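Local coordinates for DUF2019 domain-containing protein (Rhodopseudomonas palustris, PDB 2I9C), which is of unknown function but forms a small all-helical DUF2019 domain, probably related to TPR-like helical repeat proteins, at residues Ala77-Leu82 with Glu91-Ile96; Ala16-Val21 with Leu63-Tyr68; Pro69-Arg74 with Val97-Phe102. All coordinates share one frame; numbering follows the deposited sequence. Where two conformers were deposited one is given.

Contact 1: Ala77-Leu82 with Glu91-Ile96; sequences AAKLTL and EQLEAI. With ACT (acetate ion), chain B.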
ATOM      1  N   ALA A  77      -0.969   1.569  -1.324  1.00 25.65           N
ATOM      2  CA  ALA A  77      -1.155   1.108  -2.705  1.00 27.11           C
ATOM      3  C   ALA A  77       0.001   1.589  -3.611  1.00 27.89           C
ATOM      4  O   ALA A  77       0.509   0.813  -4.425  1.00 28.06           O
ATOM      5  CB  ALA A  77      -2.546   1.573  -3.286  1.00 26.33           C
ATOM      6  N   ALA A  78       0.442   2.827  -3.425  1.00 27.96           N
ATOM      7  CA  ALA A  78       1.553   3.356  -4.187  1.00 28.91           C
ATOM      8  C   ALA A  78       2.855   2.689  -3.776  1.00 29.00           C
ATOM      9  O   ALA A  78       3.664   2.296  -4.625  1.00 27.40           O
ATOM     10  CB  ALA A  78       1.637   4.886  -4.034  1.00 28.56           C
ATOM     11  N   LYS A  79       3.065   2.511  -2.470  1.00 29.94           N
ATOM     12  CA  LYS A  79       4.282   1.786  -2.033  1.00 30.30           C
ATOM     13  C   LYS A  79       4.370   0.368  -2.591  1.00 31.08           C
ATOM     14  O   LYS A  79       5.427  -0.072  -3.000  1.00 29.90           O
ATOM     15  CB  LYS A  79       4.411   1.755  -0.504  1.00 31.68           C
ATOM     16  CG  LYS A  79       4.847   3.091   0.065  1.00 33.69           C
ATOM     17  CD  LYS A  79       4.676   3.195   1.550  1.00 38.92           C
ATOM     18  CE  LYS A  79       5.715   2.432   2.336  1.00 44.67           C
ATOM     19  NZ  LYS A  79       5.295   2.474   3.804  1.00 51.86           N
ATOM     20  N   LEU A  80       3.254  -0.323  -2.641  1.00 32.02           N
ATOM     21  CA  LEU A  80       3.238  -1.738  -3.061  1.00 32.87           C
ATOM     22  C   LEU A  80       3.105  -1.925  -4.574  1.00 32.73           C
ATOM     23  O   LEU A  80       3.099  -3.065  -5.068  1.00 33.69           O
ATOM     24  CB  LEU A  80       2.092  -2.502  -2.334  1.00 32.47           C
ATOM     25  CG  LEU A  80       2.445  -2.809  -0.861  1.00 34.50           C
ATOM     26  CD1 LEU A  80       1.237  -3.306  -0.055  1.00 36.75           C
ATOM     27  CD2 LEU A  80       3.528  -3.858  -0.818  1.00 39.81           C
ATOM     28  N   THR A  81       2.980  -0.828  -5.319  1.00 31.79           N
ATOM     29  CA  THR A  81       3.003  -0.936  -6.774  1.00 30.83           C
ATOM     30  C   THR A  81       4.260  -0.351  -7.411  1.00 31.19           C
ATOM     31  O   THR A  81       4.342  -0.275  -8.650  1.00 32.14           O
ATOM     32  CB  THR A  81       1.734  -0.346  -7.437  1.00 31.18           C
ATOM     33  OG1 THR A  81       1.516   1.003  -7.002  1.00 30.22           O
ATOM     34  CG2 THR A  81       0.524  -1.153  -7.072  1.00 29.98           C
ATOM     35  N   LEU A  82       5.232   0.078  -6.610  1.00 30.05           N
ATOM     36  CA  LEU A  82       6.476   0.624  -7.198  1.00 30.75           C
ATOM     37  C   LEU A  82       7.166  -0.380  -8.130  1.00 30.96           C
ATOM     38  O   LEU A  82       7.768   0.017  -9.104  1.00 30.72           O
ATOM     39  CB  LEU A  82       7.469   1.094  -6.131  1.00 31.13           C
ATOM     40  CG  LEU A  82       7.143   2.438  -5.464  1.00 32.17           C
ATOM     41  CD1 LEU A  82       7.767   2.473  -4.041  1.00 32.56           C
ATOM     42  CD2 LEU A  82       7.699   3.561  -6.322  1.00 31.54           C
ATOM     43  N   GLU A  91       4.578   8.894  -9.112  1.00 31.74           N
ATOM     44  CA  GLU A  91       3.668  10.036  -9.277  1.00 33.41           C
ATOM     45  C   GLU A  91       2.668  10.177  -8.112  1.00 31.15           C
ATOM     46  O   GLU A  91       2.416  11.291  -7.620  1.00 30.96           O
ATOM     47  CB  GLU A  91       2.936   9.915 -10.615  1.00 33.81           C
ATOM     48  CG  GLU A  91       1.946  11.067 -10.936  1.00 38.89           C
ATOM     49  CD  GLU A  91       1.108  10.839 -12.229  1.00 39.03           C
ATOM     50  OE1 GLU A  91       0.530   9.725 -12.419  1.00 42.10           O
ATOM     51  OE2 GLU A  91       1.016  11.807 -13.045  1.00 45.14           O
ATOM     52  N   GLN A  92       2.078   9.066  -7.692  1.00 29.06           N
ATOM     53  CA  GLN A  92       1.175   9.082  -6.544  1.00 28.48           C
ATOM     54  C   GLN A  92       1.928   9.432  -5.252  1.00 28.13           C
ATOM     55  O   GLN A  92       1.474  10.263  -4.498  1.00 28.62           O
ATOM     56  CB  GLN A  92       0.406   7.765  -6.394  1.00 28.27           C
ATOM     57  CG  GLN A  92      -0.534   7.692  -5.160  1.00 27.58           C
ATOM     58  CD  GLN A  92      -1.585   8.776  -5.098  1.00 29.74           C
ATOM     59  OE1 GLN A  92      -2.057   9.296  -6.136  1.00 32.67           O
ATOM     60  NE2 GLN A  92      -1.960   9.145  -3.878  1.00 24.75           N
ATOM     61  N   LEU A  93       3.111   8.879  -5.044  1.00 27.01           N
ATOM     62  CA  LEU A  93       3.843   9.231  -3.844  1.00 27.81           C
ATOM     63  C   LEU A  93       4.148  10.711  -3.828  1.00 27.49           C
ATOM     64  O   LEU A  93       4.120  11.317  -2.770  1.00 27.93           O
ATOM     65  CB  LEU A  93       5.126   8.402  -3.720  1.00 27.31           C
ATOM     66  CG  LEU A  93       5.000   6.898  -3.469  1.00 29.27           C
ATOM     67  CD1 LEU A  93       6.398   6.256  -3.512  1.00 26.42           C
ATOM     68  CD2 LEU A  93       4.333   6.651  -2.078  1.00 29.81           C
ATOM     69  N   GLU A  94       4.482  11.276  -5.000  1.00 28.37           N
ATOM     70  CA  GLU A  94       4.796  12.687  -5.136  1.00 29.05           C
ATOM     71  C   GLU A  94       3.585  13.538  -4.791  1.00 27.69           C
ATOM     72  O   GLU A  94       3.744  14.521  -4.112  1.00 28.40           O
ATOM     73  CB  GLU A  94       5.343  13.009  -6.530  1.00 28.26           C
ATOM     74  CG  GLU A  94       6.802  12.479  -6.700  1.00 31.19           C
ATOM     75  CD  GLU A  94       7.384  12.596  -8.107  1.00 34.43           C
ATOM     76  OE1 GLU A  94       6.632  12.708  -9.116  1.00 41.29           O
ATOM     77  OE2 GLU A  94       8.629  12.528  -8.193  1.00 38.01           O
ATOM     78  N   ALA A  95       2.400  13.159  -5.271  1.00 27.36           N
ATOM     79  CA  ALA A  95       1.099  13.807  -4.889  1.00 26.96           C
ATOM     80  C   ALA A  95       0.804  13.755  -3.385  1.00 26.32           C
ATOM     81  O   ALA A  95       0.316  14.730  -2.820  1.00 25.86           O
ATOM     82  CB  ALA A  95      -0.057  13.187  -5.669  1.00 26.67           C
ATOM     83  N   ILE A  96       1.043  12.598  -2.757  1.00 25.83           N
ATOM     84  CA  ILE A  96       0.945  12.488  -1.294  1.00 25.87           C
ATOM     85  C   ILE A  96       1.908  13.458  -0.577  1.00 26.67           C
ATOM     86  O   ILE A  96       1.478  14.232   0.284  1.00 27.10           O
ATOM     87  CB  ILE A  96       1.094  11.001  -0.805  1.00 25.58           C
ATOM     88  CG1 ILE A  96       0.006  10.141  -1.477  1.00 24.13           C
ATOM     89  CG2 ILE A  96       1.035  10.916   0.783  1.00 25.22           C
ATOM     90  CD1 ILE A  96       0.180   8.609  -1.165  1.00 24.05           C
TER
HETATM   91  C   ACT B 124      -3.270  12.771  -3.116  1.00 30.10           C
HETATM   92  O   ACT B 124      -3.308  11.489  -3.224  1.00 26.02           O
HETATM   93  OXT ACT B 124      -3.969  13.688  -3.818  1.00 27.92           O
HETATM   94  CH3 ACT B 124      -2.286  13.125  -2.131  1.00 31.62           C
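Ala78 presents its methyl group squarely to helix 86-99, where two successive residues close on it: Gln92 CG lies 3.7 Å from Ala78 CB, and Leu93 CD2 approaches the same carbon at 3.8 Å. With only a methyl at this position the two backbones can draw near, the CA atoms of Ala78 and Gln92 being 6.2 Å apart. One residue on, Lys79 gives only its CG, 4.2 Å from Leu93 CD2, the two side chains crossing at about a right angle. The lysine chain then bends at chi3 (75°) and carries its ammonium group away from helix 86-99 to a salt bridge with Asp107. The contact is plain packing within the all-helical DUF2019 domain: the C-terminal part of helix 71-79 and the turn after it lie against helix 86-99, and eight residues, five of them helical, join the two segments. A type I turn runs from Lys79 to Leu82, and the hydroxyl of Thr81 reaches back from it to donate to Ala77 O, with OG1 2.8 Å away and tilted 25° from the carbonyl plane. Leu82, which closes the turn, sends its branched end toward helix 86-99, and both its methyls stand 4.1 Å from Leu93 CD1. Leu93 thus divides its fork, CD2 on Ala78 and Lys79 and CD1 on Leu82, while Cys111 of helix 104-117 also touches both leucines. On the outer side, Gln92 bends at chi2 (58°) and donates from NE2 to acetate O at 2.8 Å.

Contact 2: Ala16-Val21 with Leu63-Tyr68; sequences ALFAKV and LSLFEY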
ATOM      1  N   ALA A  16     -10.449  -5.443  -2.585  1.00 26.57           N
ATOM      2  CA  ALA A  16     -11.447  -4.866  -1.692  1.00 26.60           C
ATOM      3  C   ALA A  16     -10.939  -5.070  -0.263  1.00 26.99           C
ATOM      4  O   ALA A  16     -11.073  -4.186   0.564  1.00 26.14           O
ATOM      5  CB  ALA A  16     -12.860  -5.521  -1.889  1.00 25.59           C
ATOM      6  N   LEU A  17     -10.396  -6.258   0.049  1.00 27.73           N
ATOM      7  CA  LEU A  17      -9.947  -6.488   1.437  1.00 27.54           C
ATOM      8  C   LEU A  17      -8.701  -5.634   1.757  1.00 27.22           C
ATOM      9  O   LEU A  17      -8.565  -5.114   2.855  1.00 26.07           O
ATOM     10  CB  LEU A  17      -9.667  -7.977   1.690  1.00 27.40           C
ATOM     11  CG  LEU A  17      -9.275  -8.343   3.124  1.00 26.09           C
ATOM     12  CD1 LEU A  17     -10.501  -8.102   4.114  1.00 27.21           C
ATOM     13  CD2 LEU A  17      -8.799  -9.843   3.150  1.00 27.94           C
ATOM     14  N   PHE A  18      -7.801  -5.496   0.791  1.00 27.38           N
ATOM     15  CA  PHE A  18      -6.654  -4.602   0.950  1.00 28.15           C
ATOM     16  C   PHE A  18      -7.157  -3.195   1.377  1.00 28.21           C
ATOM     17  O   PHE A  18      -6.617  -2.588   2.306  1.00 27.99           O
ATOM     18  CB  PHE A  18      -5.864  -4.518  -0.370  1.00 27.65           C
ATOM     19  CG  PHE A  18      -4.596  -3.657  -0.292  1.00 29.25           C
ATOM     20  CD1 PHE A  18      -3.334  -4.246  -0.159  1.00 29.84           C
ATOM     21  CD2 PHE A  18      -4.682  -2.271  -0.361  1.00 31.73           C
ATOM     22  CE1 PHE A  18      -2.175  -3.457  -0.117  1.00 28.50           C
ATOM     23  CE2 PHE A  18      -3.553  -1.466  -0.308  1.00 27.28           C
ATOM     24  CZ  PHE A  18      -2.295  -2.060  -0.192  1.00 29.06           C
ATOM     25  N   ALA A  19      -8.149  -2.647   0.675  1.00 26.82           N
ATOM     26  CA  ALA A  19      -8.621  -1.310   1.035  1.00 27.27           C
ATOM     27  C   ALA A  19      -9.264  -1.269   2.445  1.00 27.72           C
ATOM     28  O   ALA A  19      -9.050  -0.319   3.206  1.00 26.22           O
ATOM     29  CB  ALA A  19      -9.626  -0.758  -0.037  1.00 26.69           C
ATOM     30  N   LYS A  20     -10.060  -2.294   2.771  1.00 28.40           N
ATOM     31  CA  LYS A  20     -10.722  -2.356   4.088  0.50 28.63           C
ATOM     32  C   LYS A  20      -9.690  -2.403   5.209  1.00 28.18           C
ATOM     33  O   LYS A  20      -9.825  -1.686   6.187  1.00 27.73           O
ATOM     34  CB  LYS A  20     -11.709  -3.544   4.189  0.50 28.77           C
ATOM     35  CG  LYS A  20     -12.568  -3.573   5.482  0.50 28.16           C
ATOM     36  CD  LYS A  20     -13.372  -4.863   5.638  0.50 28.92           C
ATOM     37  CE  LYS A  20     -14.689  -4.584   6.371  0.50 32.52           C
ATOM     38  NZ  LYS A  20     -14.839  -5.431   7.587  0.50 32.61           N
ATOM     39  N   VAL A  21      -8.664  -3.246   5.076  1.00 28.95           N
ATOM     40  CA  VAL A  21      -7.677  -3.354   6.169  1.00 29.14           C
ATOM     41  C   VAL A  21      -6.772  -2.114   6.304  1.00 27.59           C
ATOM     42  O   VAL A  21      -6.317  -1.783   7.387  1.00 27.97           O
ATOM     43  CB  VAL A  21      -6.830  -4.710   6.156  1.00 29.27           C
ATOM     44  CG1 VAL A  21      -7.701  -5.876   5.971  1.00 29.86           C
ATOM     45  CG2 VAL A  21      -5.797  -4.690   5.085  1.00 30.85           C
ATOM     46  N   LEU A  63      -3.519  -0.553  -8.329  1.00 28.34           N
ATOM     47  CA  LEU A  63      -3.527   0.747  -8.955  1.00 30.44           C
ATOM     48  C   LEU A  63      -4.928   1.424  -8.884  1.00 31.47           C
ATOM     49  O   LEU A  63      -4.998   2.652  -8.793  1.00 32.72           O
ATOM     50  CB  LEU A  63      -3.015   0.640 -10.407  1.00 30.75           C
ATOM     51  CG  LEU A  63      -1.526   0.365 -10.722  1.00 29.15           C
ATOM     52  CD1 LEU A  63      -1.338   0.211 -12.236  1.00 30.38           C
ATOM     53  CD2 LEU A  63      -0.630   1.539 -10.251  1.00 26.07           C
ATOM     54  N   SER A  64      -6.017   0.639  -8.918  1.00 31.68           N
ATOM     55  CA  SER A  64      -7.407   1.164  -8.773  1.00 33.49           C
ATOM     56  C   SER A  64      -7.634   1.918  -7.469  1.00 33.29           C
ATOM     57  O   SER A  64      -8.579   2.701  -7.345  1.00 35.63           O
ATOM     58  CB  SER A  64      -8.391   0.013  -8.765  1.00 34.44           C
ATOM     59  OG  SER A  64      -8.542  -0.511 -10.071  1.00 41.35           O
ATOM     60  N   LEU A  65      -6.785   1.663  -6.483  1.00 31.56           N
ATOM     61  CA  LEU A  65      -6.931   2.282  -5.202  1.00 30.75           C
ATOM     62  C   LEU A  65      -6.297   3.653  -5.052  1.00 30.93           C
ATOM     63  O   LEU A  65      -6.389   4.227  -3.981  1.00 32.31           O
ATOM     64  CB  LEU A  65      -6.354   1.355  -4.141  1.00 29.20           C
ATOM     65  CG  LEU A  65      -7.019  -0.016  -4.033  1.00 29.17           C
ATOM     66  CD1 LEU A  65      -6.345  -0.770  -2.824  1.00 28.28           C
ATOM     67  CD2 LEU A  65      -8.548   0.053  -3.829  1.00 27.49           C
ATOM     68  N   PHE A  66      -5.602   4.154  -6.084  1.00 31.21           N
ATOM     69  CA  PHE A  66      -4.932   5.479  -5.998  1.00 30.29           C
ATOM     70  C   PHE A  66      -5.949   6.610  -5.821  1.00 29.48           C
ATOM     71  O   PHE A  66      -5.562   7.685  -5.360  1.00 30.25           O
ATOM     72  CB  PHE A  66      -4.123   5.771  -7.262  1.00 29.25           C
ATOM     73  CG  PHE A  66      -2.764   5.064  -7.338  1.00 28.25           C
ATOM     74  CD1 PHE A  66      -2.439   4.003  -6.497  1.00 26.70           C
ATOM     75  CD2 PHE A  66      -1.835   5.438  -8.334  1.00 27.97           C
ATOM     76  CE1 PHE A  66      -1.232   3.341  -6.641  1.00 28.00           C
ATOM     77  CE2 PHE A  66      -0.570   4.795  -8.443  1.00 28.98           C
ATOM     78  CZ  PHE A  66      -0.270   3.751  -7.606  1.00 25.73           C
ATOM     79  N   GLU A  67      -7.202   6.410  -6.263  1.00 28.02           N
ATOM     80  CA  GLU A  67      -8.275   7.402  -6.054  1.00 28.55           C
ATOM     81  C   GLU A  67      -9.137   7.100  -4.803  1.00 27.43           C
ATOM     82  O   GLU A  67     -10.026   7.862  -4.458  1.00 26.73           O
ATOM     83  CB  GLU A  67      -9.151   7.572  -7.306  1.00 29.55           C
ATOM     84  CG  GLU A  67      -8.347   8.002  -8.514  1.00 33.01           C
ATOM     85  CD  GLU A  67      -9.210   8.175  -9.731  1.00 37.31           C
ATOM     86  OE1 GLU A  67     -10.432   8.105  -9.577  1.00 39.39           O
ATOM     87  OE2 GLU A  67      -8.669   8.358 -10.833  1.00 39.53           O
ATOM     88  N   TYR A  68      -8.829   6.015  -4.105  1.00 27.32           N
ATOM     89  CA  TYR A  68      -9.581   5.627  -2.884  1.00 27.25           C
ATOM     90  C   TYR A  68      -9.557   6.806  -1.847  1.00 26.84           C
ATOM     91  O   TYR A  68      -8.500   7.343  -1.595  1.00 26.45           O
ATOM     92  CB  TYR A  68      -9.013   4.311  -2.278  1.00 27.21           C
ATOM     93  CG  TYR A  68      -9.944   3.742  -1.232  1.00 26.87           C
ATOM     94  CD1 TYR A  68     -10.877   2.742  -1.577  1.00 28.05           C
ATOM     95  CD2 TYR A  68      -9.990   4.286   0.062  1.00 24.78           C
ATOM     96  CE1 TYR A  68     -11.803   2.274  -0.665  1.00 26.30           C
ATOM     97  CE2 TYR A  68     -10.940   3.838   0.994  1.00 26.48           C
ATOM     98  CZ  TYR A  68     -11.808   2.815   0.622  1.00 29.33           C
ATOM     99  OH  TYR A  68     -12.687   2.353   1.517  1.00 30.02           O
TER
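Leu65 and Ala19 each bury 57 Å² here, and their meeting is made by the leucine's CD2, 4.0 Å from Ala19 CB. The other branch of Leu65 turns to the neighbouring aromatic residue, bringing CD1 to within 3.3 Å of Phe18 CD2, a tight apolar approach, and 3.8 Å from Phe18 CE2. The ring can receive it because CG of Phe18 stands opposite the backbone N (chi1 -177°), which swings the aromatic end toward segment 63-68. Helix 11-30 is joined in this way to the 3-10 turn and loop that lead into helix 71-79, in an all-helical domain assigned to the TPR clan; Leu65 also touches Ala77 of helix 71-79, and Phe18 reaches Met44 and Ile47 of helix 34-53. The third large share falls to Tyr68, whose ring the methyl of Ala19 meets obliquely. Its CE1 is 3.8 Å from Ala19 CB, and that carbon lies 4.2 Å from the ring centroid, 29° off the normal, an off-centre CH-pi contact. Tyr68 also packs against Val23, one turn further along helix 11-30.

Contact 3: Pro69-Arg74 with Val97-Phe102; sequences PNMQVR and VSSKWF. With ACT (acetate ion), chain B.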
ATOM      1  N   PRO A  69     -10.732   7.196  -1.267  1.00 27.49           N
ATOM      2  CA  PRO A  69     -10.758   8.343  -0.346  1.00 26.30           C
ATOM      3  C   PRO A  69     -10.198   8.006   1.059  1.00 26.80           C
ATOM      4  O   PRO A  69     -10.915   8.064   2.079  1.00 27.18           O
ATOM      5  CB  PRO A  69     -12.257   8.705  -0.296  1.00 26.43           C
ATOM      6  CG  PRO A  69     -12.958   7.361  -0.423  1.00 27.64           C
ATOM      7  CD  PRO A  69     -12.098   6.625  -1.473  1.00 26.08           C
ATOM      8  N   ASN A  70      -8.920   7.653   1.125  1.00 25.53           N
ATOM      9  CA  ASN A  70      -8.259   7.436   2.395  1.00 26.29           C
ATOM     10  C   ASN A  70      -6.763   7.503   2.106  1.00 25.84           C
ATOM     11  O   ASN A  70      -6.288   6.883   1.161  1.00 27.21           O
ATOM     12  CB  ASN A  70      -8.655   6.105   3.054  1.00 24.97           C
ATOM     13  CG  ASN A  70      -7.994   5.918   4.414  1.00 26.74           C
ATOM     14  OD1 ASN A  70      -6.803   5.621   4.491  1.00 26.53           O
ATOM     15  ND2 ASN A  70      -8.774   6.031   5.493  1.00 25.17           N
HETATM   16  N   MSE A  71      -6.039   8.297   2.866  1.00 24.90           N
HETATM   17  CA  MSE A  71      -4.642   8.590   2.493  1.00 26.72           C
HETATM   18  C   MSE A  71      -3.746   7.400   2.806  1.00 26.64           C
HETATM   19  O   MSE A  71      -2.736   7.155   2.105  1.00 27.98           O
HETATM   20  CB  MSE A  71      -4.121   9.829   3.236  1.00 26.46           C
HETATM   21  CG  MSE A  71      -2.829  10.421   2.619  1.00 26.38           C
HETATM   22 SE   MSE A  71      -3.209  11.019   0.700  1.00 37.21          SE
HETATM   23  CE  MSE A  71      -4.137  12.741   1.000  1.00 24.50           C
ATOM     24  N   GLN A  72      -4.086   6.663   3.855  1.00 26.83           N
ATOM     25  CA  GLN A  72      -3.343   5.443   4.138  1.00 27.18           C
ATOM     26  C   GLN A  72      -3.484   4.407   3.006  1.00 27.72           C
ATOM     27  O   GLN A  72      -2.517   3.722   2.666  1.00 28.03           O
ATOM     28  CB  GLN A  72      -3.761   4.850   5.502  1.00 27.79           C
ATOM     29  CG  GLN A  72      -2.886   3.609   5.979  1.00 27.15           C
ATOM     30  CD  GLN A  72      -1.479   4.001   6.411  1.00 30.97           C
ATOM     31  OE1 GLN A  72      -1.141   5.185   6.449  1.00 31.85           O
ATOM     32  NE2 GLN A  72      -0.663   2.997   6.788  1.00 30.20           N
ATOM     33  N   VAL A  73      -4.701   4.263   2.458  1.00 27.06           N
ATOM     34  CA  VAL A  73      -4.943   3.345   1.348  1.00 26.70           C
ATOM     35  C   VAL A  73      -4.074   3.788   0.160  1.00 26.38           C
ATOM     36  O   VAL A  73      -3.378   2.974  -0.429  1.00 26.08           O
ATOM     37  CB  VAL A  73      -6.463   3.269   0.969  1.00 26.55           C
ATOM     38  CG1 VAL A  73      -6.714   2.326  -0.207  1.00 27.68           C
ATOM     39  CG2 VAL A  73      -7.256   2.726   2.181  1.00 22.79           C
ATOM     40  N   ARG A  74      -4.139   5.071  -0.183  1.00 25.56           N
ATOM     41  CA  ARG A  74      -3.397   5.580  -1.320  1.00 25.82           C
ATOM     42  C   ARG A  74      -1.894   5.357  -1.153  1.00 25.02           C
ATOM     43  O   ARG A  74      -1.227   4.973  -2.121  1.00 25.68           O
ATOM     44  CB  ARG A  74      -3.681   7.079  -1.508  1.00 24.00           C
ATOM     45  CG  ARG A  74      -5.134   7.374  -1.921  1.00 25.34           C
ATOM     46  CD  ARG A  74      -5.291   8.854  -2.351  1.00 25.34           C
ATOM     47  NE  ARG A  74      -6.677   9.122  -2.776  1.00 25.23           N
ATOM     48  CZ  ARG A  74      -7.078  10.172  -3.477  1.00 27.10           C
ATOM     49  NH1 ARG A  74      -6.217  11.091  -3.877  1.00 26.22           N
ATOM     50  NH2 ARG A  74      -8.368  10.309  -3.799  1.00 26.11           N
ATOM     51  N   VAL A  97       3.205  13.442  -0.920  1.00 26.21           N
ATOM     52  CA  VAL A  97       4.105  14.521  -0.434  1.00 25.35           C
ATOM     53  C   VAL A  97       3.520  15.934  -0.661  1.00 25.57           C
ATOM     54  O   VAL A  97       3.507  16.728   0.270  1.00 26.66           O
ATOM     55  CB  VAL A  97       5.509  14.433  -1.078  1.00 24.86           C
ATOM     56  CG1 VAL A  97       6.368  15.599  -0.669  1.00 26.52           C
ATOM     57  CG2 VAL A  97       6.185  13.139  -0.686  1.00 23.18           C
ATOM     58  N   SER A  98       3.095  16.268  -1.886  1.00 25.29           N
ATOM     59  CA  SER A  98       2.554  17.619  -2.188  1.00 26.62           C
ATOM     60  C   SER A  98       1.357  17.988  -1.332  1.00 26.03           C
ATOM     61  O   SER A  98       1.119  19.180  -1.043  1.00 25.53           O
ATOM     62  CB  SER A  98       2.122  17.730  -3.635  1.00 27.00           C
ATOM     63  OG  SER A  98       3.251  17.658  -4.445  1.00 33.99           O
ATOM     64  N   SER A  99       0.612  16.976  -0.910  1.00 26.12           N
ATOM     65  CA  SER A  99      -0.627  17.234  -0.131  1.00 26.76           C
ATOM     66  C   SER A  99      -0.325  17.699   1.305  1.00 27.64           C
ATOM     67  O   SER A  99      -1.209  18.260   1.945  1.00 28.25           O
ATOM     68  CB  SER A  99      -1.555  15.999  -0.098  1.00 24.38           C
ATOM     69  OG  SER A  99      -1.045  15.002   0.771  1.00 24.39           O
ATOM     70  N   LYS A 100       0.895  17.414   1.809  1.00 27.88           N
ATOM     71  CA  LYS A 100       1.321  17.811   3.147  1.00 28.69           C
ATOM     72  C   LYS A 100       0.407  17.200   4.209  1.00 28.77           C
ATOM     73  O   LYS A 100       0.226  17.766   5.294  1.00 30.08           O
ATOM     74  CB  LYS A 100       1.391  19.357   3.269  1.00 28.43           C
ATOM     75  CG  LYS A 100       2.295  20.022   2.219  1.00 30.99           C
ATOM     76  CD  LYS A 100       2.237  21.550   2.231  1.00 32.08           C
ATOM     77  CE  LYS A 100       0.886  22.136   1.678  1.00 36.51           C
ATOM     78  NZ  LYS A 100       0.767  23.705   1.649  1.00 36.98           N
ATOM     79  N   TRP A 101      -0.177  16.040   3.884  1.00 27.80           N
ATOM     80  CA  TRP A 101      -1.066  15.329   4.772  1.00 27.73           C
ATOM     81  C   TRP A 101      -0.252  14.385   5.635  1.00 27.94           C
ATOM     82  O   TRP A 101       0.171  13.344   5.178  1.00 28.99           O
ATOM     83  CB  TRP A 101      -2.031  14.515   3.927  1.00 26.50           C
ATOM     84  CG  TRP A 101      -3.090  13.708   4.628  1.00 27.00           C
ATOM     85  CD1 TRP A 101      -2.943  12.641   5.488  1.00 25.78           C
ATOM     86  CD2 TRP A 101      -4.488  13.874   4.420  1.00 26.83           C
ATOM     87  NE1 TRP A 101      -4.189  12.154   5.837  1.00 27.47           N
ATOM     88  CE2 TRP A 101      -5.147  12.869   5.161  1.00 27.95           C
ATOM     89  CE3 TRP A 101      -5.240  14.744   3.615  1.00 27.54           C
ATOM     90  CZ2 TRP A 101      -6.529  12.759   5.195  1.00 27.89           C
ATOM     91  CZ3 TRP A 101      -6.651  14.620   3.631  1.00 27.55           C
ATOM     92  CH2 TRP A 101      -7.262  13.615   4.391  1.00 25.19           C
ATOM     93  N   PHE A 102      -0.108  14.724   6.903  1.00 28.00           N
ATOM     94  CA  PHE A 102       0.776  13.958   7.766  1.00 29.95           C
ATOM     95  C   PHE A 102      -0.014  12.954   8.638  1.00 28.73           C
ATOM     96  O   PHE A 102      -1.156  13.215   9.036  1.00 27.27           O
ATOM     97  CB  PHE A 102       1.704  14.907   8.550  1.00 30.45           C
ATOM     98  CG  PHE A 102       2.787  15.543   7.659  1.00 36.86           C
ATOM     99  CD1 PHE A 102       2.771  16.902   7.387  1.00 37.34           C
ATOM    100  CD2 PHE A 102       3.776  14.742   7.045  1.00 37.94           C
ATOM    101  CE1 PHE A 102       3.725  17.478   6.568  1.00 41.63           C
ATOM    102  CE2 PHE A 102       4.735  15.330   6.207  1.00 40.26           C
ATOM    103  CZ  PHE A 102       4.704  16.691   5.969  1.00 38.60           C
TER
HETATM  104  C   ACT B 124      -3.270  12.771  -3.116  1.00 30.10           C
HETATM  105  O   ACT B 124      -3.308  11.489  -3.224  1.00 26.02           O
HETATM  106  OXT ACT B 124      -3.969  13.688  -3.818  1.00 27.92           O
HETATM  107  CH3 ACT B 124      -2.286  13.125  -2.131  1.00 31.62           C
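Met71, modelled as selenomethionine, lies across one face of the Trp101 indole, and nearly all of its side chain takes part. Its CB stands over the face of the five-membered ring, 3.7 Å from the centroid, a CH-pi contact, while CG sits above the Trp101 CD1 side of the same ring. Bends at chi2 (62°) and chi3 (78°) curl the far end back over the indole, so that CE comes to rest 3.5 Å from Trp101 CE3. The selenium is held above the five-membered ring at 4.9 Å from its centroid, a distant form of the Met-aromatic contact. CE also touches the hydroxyl of Ser99, whose OG bonds to Ile96 O and receives a weak bond from Trp101 N.

Polar interactions flank this apolar patch. Asn70 is the N-cap of helix 71-79, accepting at OD1 from Val73 N over 3.2 Å. Arg74 donates from NH1 to acetate O, which lies in the plane of the guanidinium at its edge, 3.0 Å away and with an N-H...O angle of 161°. The acetate, probably from the crystallisation liquor, rests its methyl against Ser99 CB and the selenium and takes a second bond from Gln92. Arg74 also binds Tyr68 O through NE, which ties it to the preceding loop. A leucine here, lacking the guanidinium, would probably leave the acetate more loosely held, with Gln92 remaining of these two donors, and the carbonyl of Tyr68 without its tie to helix 71-79.

The contact lies at the surface, where the start of helix 71-79 faces the last turn of helix 86-99 and the loop that follows it, which carries Trp101; Met71 also touches Gln104 of helix 104-117, and Val73 packs on Val23 of helix 11-30.

Contact 2 comes first along the chain and closes before the other two open, whereas contact 1 falls within the stretch spanned by contact 3. Contacts 1 and 3 both pair helix 71-79 with helix 86-99, their centres about 10 Å apart, contact 1 buried and contact 3 at the surface; the acetate touches both. The centre of contact 2 is about 13 Å from each of theirs, on the side of helix 11-30. Phe66 of its loop packs on Ala77, Ala78 and Thr81, and Phe18 meets Leu80. Helix 71-79 and the loop before it therefore connect the N-terminal helix with helix 86-99 in one compact helical domain.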